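Local atomic coordinates of acetylated cis-Golgi protein, involved in ER-to-Golgi transport (Saccharomyces cerevisiae, PDB entry 6G8Y), a protein that takes part in ER-to-Golgi transport at the cis-Golgi and, as the yeast homologue of GRASP65, probably binds golgins through its PDZ domains. Residues Gly37-Val45 / Asp56-His67. Numbering follows the deposited sequence.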
loop_
_atom_site.group_PDB
_atom_site.type_symbol
_atom_site.label_atom_id
_atom_site.label_comp_id
_atom_site.label_asym_id
_atom_site.label_seq_id
_atom_site.Cartn_x
_atom_site.Cartn_y
_atom_site.Cartn_z
ATOM N N GLY A 37 -2.530 2.977 -0.765
ATOM C CA GLY A 37 -2.234 4.088 -1.628
ATOM C C GLY A 37 -0.907 4.731 -1.290
ATOM O O GLY A 37 -0.366 4.552 -0.195
ATOM N N PHE A 38 -0.431 5.519 -2.244
ATOM C CA PHE A 38 0.691 6.412 -2.053
ATOM C C PHE A 38 0.235 7.780 -2.482
ATOM O O PHE A 38 -0.324 7.899 -3.576
ATOM C CB PHE A 38 1.897 5.999 -2.909
ATOM C CG PHE A 38 2.499 4.659 -2.533
ATOM C CD1 PHE A 38 3.044 4.473 -1.277
ATOM C CD2 PHE A 38 2.589 3.602 -3.448
ATOM C CE1 PHE A 38 3.603 3.269 -0.922
ATOM C CE2 PHE A 38 3.178 2.392 -3.088
ATOM C CZ PHE A 38 3.671 2.231 -1.827
ATOM N N ASN A 39 0.425 8.799 -1.638
ATOM C CA ASN A 39 0.079 10.169 -2.024
ATOM C C ASN A 39 -1.388 10.288 -2.496
ATOM O O ASN A 39 -1.667 11.007 -3.451
ATOM C CB ASN A 39 1.078 10.624 -3.114
ATOM C CG ASN A 39 1.046 12.119 -3.375
ATOM O OD1 ASN A 39 0.820 12.908 -2.472
ATOM N ND2 ASN A 39 1.298 12.510 -4.624
ATOM N N ASP A 40 -2.292 9.560 -1.830
ATOM C CA ASP A 40 -3.743 9.551 -2.047
ATOM C C ASP A 40 -4.236 8.975 -3.381
ATOM O O ASP A 40 -5.397 9.160 -3.739
ATOM C CB ASP A 40 -4.342 10.953 -1.797
ATOM C CG ASP A 40 -4.095 11.438 -0.386
ATOM O OD1 ASP A 40 -4.231 10.627 0.555
ATOM O OD2 ASP A 40 -3.772 12.628 -0.215
ATOM N N ASP A 41 -3.383 8.232 -4.084
ATOM C CA ASP A 41 -3.780 7.446 -5.252
ATOM C C ASP A 41 -3.582 5.962 -4.916
ATOM O O ASP A 41 -2.620 5.608 -4.211
ATOM C CB ASP A 41 -2.913 7.776 -6.461
ATOM C CG ASP A 41 -2.918 9.253 -6.816
ATOM O OD1 ASP A 41 -4.005 9.848 -6.863
ATOM O OD2 ASP A 41 -1.822 9.805 -7.054
ATOM N N PRO A 42 -4.427 5.067 -5.457
ATOM C CA PRO A 42 -4.218 3.660 -5.172
ATOM C C PRO A 42 -2.850 3.157 -5.618
ATOM O O PRO A 42 -2.236 3.682 -6.564
ATOM C CB PRO A 42 -5.317 2.962 -6.007
ATOM C CG PRO A 42 -6.377 4.005 -6.089
ATOM C CD PRO A 42 -5.625 5.277 -6.293
ATOM N N VAL A 43 -2.394 2.111 -4.954
ATOM C CA VAL A 43 -1.172 1.436 -5.385
ATOM C C VAL A 43 -1.406 0.927 -6.828
ATOM O O VAL A 43 -2.404 0.272 -7.091
ATOM C CB VAL A 43 -0.826 0.264 -4.446
ATOM C CG1 VAL A 43 0.382 -0.510 -4.956
ATOM C CG2 VAL A 43 -0.579 0.757 -3.023
ATOM N N PRO A 44 -0.496 1.222 -7.755
ATOM C CA PRO A 44 -0.707 0.696 -9.118
ATOM C C PRO A 44 -0.309 -0.790 -9.164
ATOM O O PRO A 44 0.771 -1.177 -8.685
ATOM C CB PRO A 44 0.195 1.570 -9.972
ATOM C CG PRO A 44 1.282 1.952 -9.056
ATOM C CD PRO A 44 0.680 2.092 -7.671
ATOM N N VAL A 45 -1.186 -1.593 -9.742
ATOM C CA VAL A 45 -1.063 -3.041 -9.715
ATOM C C VAL A 45 -1.349 -3.617 -11.106
ATOM O O VAL A 45 -2.260 -3.147 -11.813
ATOM C CB VAL A 45 -2.050 -3.591 -8.671
ATOM C CG1 VAL A 45 -2.237 -5.073 -8.785
ATOM C CG2 VAL A 45 -1.594 -3.220 -7.271
ATOM N N ASP A 56 2.949 -2.515 -9.980
ATOM C CA ASP A 56 3.605 -1.846 -11.113
ATOM C C ASP A 56 4.830 -1.155 -10.561
ATOM O O ASP A 56 4.779 0.031 -10.214
ATOM C CB ASP A 56 2.614 -0.909 -11.809
ATOM C CG ASP A 56 3.177 -0.179 -13.030
ATOM O OD1 ASP A 56 4.401 -0.246 -13.311
ATOM O OD2 ASP A 56 2.349 0.494 -13.709
ATOM N N TYR A 57 5.922 -1.921 -10.447
ATOM C CA TYR A 57 7.111 -1.422 -9.779
ATOM C C TYR A 57 7.756 -0.218 -10.474
ATOM O O TYR A 57 8.318 0.619 -9.793
ATOM C CB TYR A 57 8.163 -2.514 -9.635
ATOM C CG TYR A 57 7.733 -3.603 -8.690
ATOM C CD1 TYR A 57 7.614 -3.373 -7.330
ATOM C CD2 TYR A 57 7.452 -4.884 -9.177
ATOM C CE1 TYR A 57 7.285 -4.394 -6.452
ATOM C CE2 TYR A 57 7.109 -5.893 -8.338
ATOM C CZ TYR A 57 7.001 -5.657 -6.980
ATOM O OH TYR A 57 6.669 -6.735 -6.163
ATOM N N ARG A 58 7.735 -0.147 -11.805
ATOM C CA ARG A 58 8.302 1.040 -12.470
ATOM C C ARG A 58 7.534 2.294 -12.031
ATOM O O ARG A 58 8.141 3.329 -11.741
ATOM C CB ARG A 58 8.271 0.927 -13.998
ATOM C CG ARG A 58 8.991 2.078 -14.721
ATOM C CD ARG A 58 8.325 2.464 -16.050
ATOM N NE ARG A 58 6.957 2.944 -15.817
ATOM C CZ ARG A 58 6.617 4.164 -15.389
ATOM N NH1 ARG A 58 7.530 5.124 -15.151
ATOM N NH2 ARG A 58 5.334 4.428 -15.183
ATOM N N ARG A 59 6.205 2.220 -11.999
ATOM C CA ARG A 59 5.392 3.386 -11.618
ATOM C C ARG A 59 5.689 3.749 -10.166
ATOM O O ARG A 59 5.784 4.927 -9.828
ATOM C CB ARG A 59 3.902 3.118 -11.838
ATOM C CG ARG A 59 2.986 4.301 -11.667
ATOM C CD ARG A 59 1.636 4.008 -12.314
ATOM N NE ARG A 59 0.702 5.108 -12.130
ATOM C CZ ARG A 59 -0.616 5.007 -12.270
ATOM N NH1 ARG A 59 -1.180 3.848 -12.602
ATOM N NH2 ARG A 59 -1.376 6.082 -12.075
ATOM N N ILE A 60 5.806 2.741 -9.289
ATOM C CA ILE A 60 6.100 2.994 -7.885
ATOM C C ILE A 60 7.484 3.599 -7.702
ATOM O O ILE A 60 7.662 4.500 -6.900
ATOM C CB ILE A 60 5.901 1.729 -7.030
ATOM C CG1 ILE A 60 4.415 1.343 -7.052
ATOM C CG2 ILE A 60 6.343 1.969 -5.583
ATOM C CD1 ILE A 60 4.108 -0.059 -6.555
ATOM N N THR A 61 8.456 3.137 -8.476
ATOM C CA THR A 61 9.784 3.742 -8.475
ATOM C C THR A 61 9.709 5.242 -8.754
ATOM O O THR A 61 10.335 6.049 -8.063
ATOM C CB THR A 61 10.717 3.085 -9.502
ATOM O OG1 THR A 61 10.808 1.676 -9.285
ATOM C CG2 THR A 61 12.114 3.713 -9.432
ATOM N N SER A 62 8.912 5.615 -9.758
ATOM C CA SER A 62 8.749 7.024 -10.099
ATOM C C SER A 62 8.102 7.810 -8.973
ATOM O O SER A 62 8.522 8.915 -8.675
ATOM C CB SER A 62 7.939 7.143 -11.381
ATOM O OG SER A 62 8.622 6.514 -12.456
ATOM N N ILE A 63 7.083 7.245 -8.340
ATOM C CA ILE A 63 6.422 7.919 -7.236
ATOM C C ILE A 63 7.419 8.163 -6.116
ATOM O O ILE A 63 7.513 9.269 -5.569
ATOM C CB ILE A 63 5.235 7.086 -6.708
ATOM C CG1 ILE A 63 4.103 7.055 -7.735
ATOM C CG2 ILE A 63 4.695 7.640 -5.399
ATOM C CD1 ILE A 63 3.104 5.941 -7.532
ATOM N N PHE A 64 8.145 7.125 -5.723
ATOM C CA PHE A 64 9.147 7.270 -4.642
ATOM C C PHE A 64 10.224 8.287 -5.014
ATOM O O PHE A 64 10.596 9.144 -4.193
ATOM C CB PHE A 64 9.719 5.893 -4.244
ATOM C CG PHE A 64 8.884 5.171 -3.226
ATOM C CD1 PHE A 64 7.612 4.712 -3.515
ATOM C CD2 PHE A 64 9.381 4.990 -1.949
ATOM C CE1 PHE A 64 6.851 4.084 -2.541
ATOM C CE2 PHE A 64 8.628 4.346 -0.983
ATOM C CZ PHE A 64 7.352 3.926 -1.268
ATOM N N ASN A 65 10.686 8.229 -6.253
ATOM C CA ASN A 65 11.794 9.117 -6.636
ATOM C C ASN A 65 11.332 10.579 -6.736
ATOM O O ASN A 65 12.113 11.492 -6.444
ATOM C CB ASN A 65 12.516 8.589 -7.876
ATOM C CG ASN A 65 13.400 7.384 -7.562
ATOM O OD1 ASN A 65 13.773 7.123 -6.385
ATOM N ND2 ASN A 65 13.752 6.650 -8.591
ATOM N N GLU A 66 10.054 10.809 -7.004
ATOM C CA GLU A 66 9.513 12.173 -6.937
ATOM C C GLU A 66 9.554 12.755 -5.522
ATOM O O GLU A 66 9.526 13.968 -5.325
ATOM C CB GLU A 66 8.093 12.199 -7.492
ATOM C CG GLU A 66 8.083 12.265 -9.016
ATOM C CD GLU A 66 6.760 11.918 -9.664
ATOM O OE1 GLU A 66 6.786 11.387 -10.800
ATOM O OE2 GLU A 66 5.698 12.185 -9.070
ATOM N N HIS A 67 9.640 11.888 -4.525
ATOM C CA HIS A 67 9.676 12.293 -3.127
ATOM C C HIS A 67 11.060 12.193 -2.492
ATOM O O HIS A 67 11.185 12.338 -1.285
ATOM C CB HIS A 67 8.671 11.433 -2.349
ATOM C CG HIS A 67 7.247 11.714 -2.690
ATOM N ND1 HIS A 67 6.616 11.239 -3.818
ATOM C CD2 HIS A 67 6.340 12.515 -2.067
ATOM C CE1 HIS A 67 5.367 11.679 -3.841
ATOM N NE2 HIS A 67 5.177 12.467 -2.793
#
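With CG anti to its own carbonyl carbon (chi1 -65°), Phe38 swings its ring toward helix 57-66, where Phe64 meets it edge-on. The evidence for a T-shaped stack is direct: the ring planes stand 83° apart, and Phe64 CE1 lies 3.7 Å above one face of Phe38, offset toward the rim. Ile60 and Ile63 place CG2 anti to their backbone N, and these methyls reach different parts of the same residue, Ile60 CG2 nearing Phe38 CE2 at 4.1 Å and Ile63 CG2 packing on Phe38 CB. Leu72 of strand 71-78 touches both phenylalanines. This is helix-on-sheet packing of a PDZ-type domain, in which the type I' turn from Phe38 to Asp41 joins two antiparallel strands and the helix lies against that hairpin. With an alanine at Phe38, the edge of Phe64 would probably lose its aromatic face and a gap open beside Ile60 and Ile63. Nearer the helix start, Pro44 lays its ring against both Ile60 and Arg59: Pro44 CG lies 3.8 Å from Ile60 CG1, while Pro44 CB meets Arg59 CD at 3.7 Å, the proline ring crossing the extended arginine chain at a slant. Asp56 N donates to Pro44 O at 2.9 Å, nearly straight at 175° but from above the carbonyl plane. Asp56 is also the N-cap, its OD1 weakly accepting from Arg59 N at 3.3 Å, so one residue both caps the helix and, through its backbone N, ties the helix start to segment 37-45.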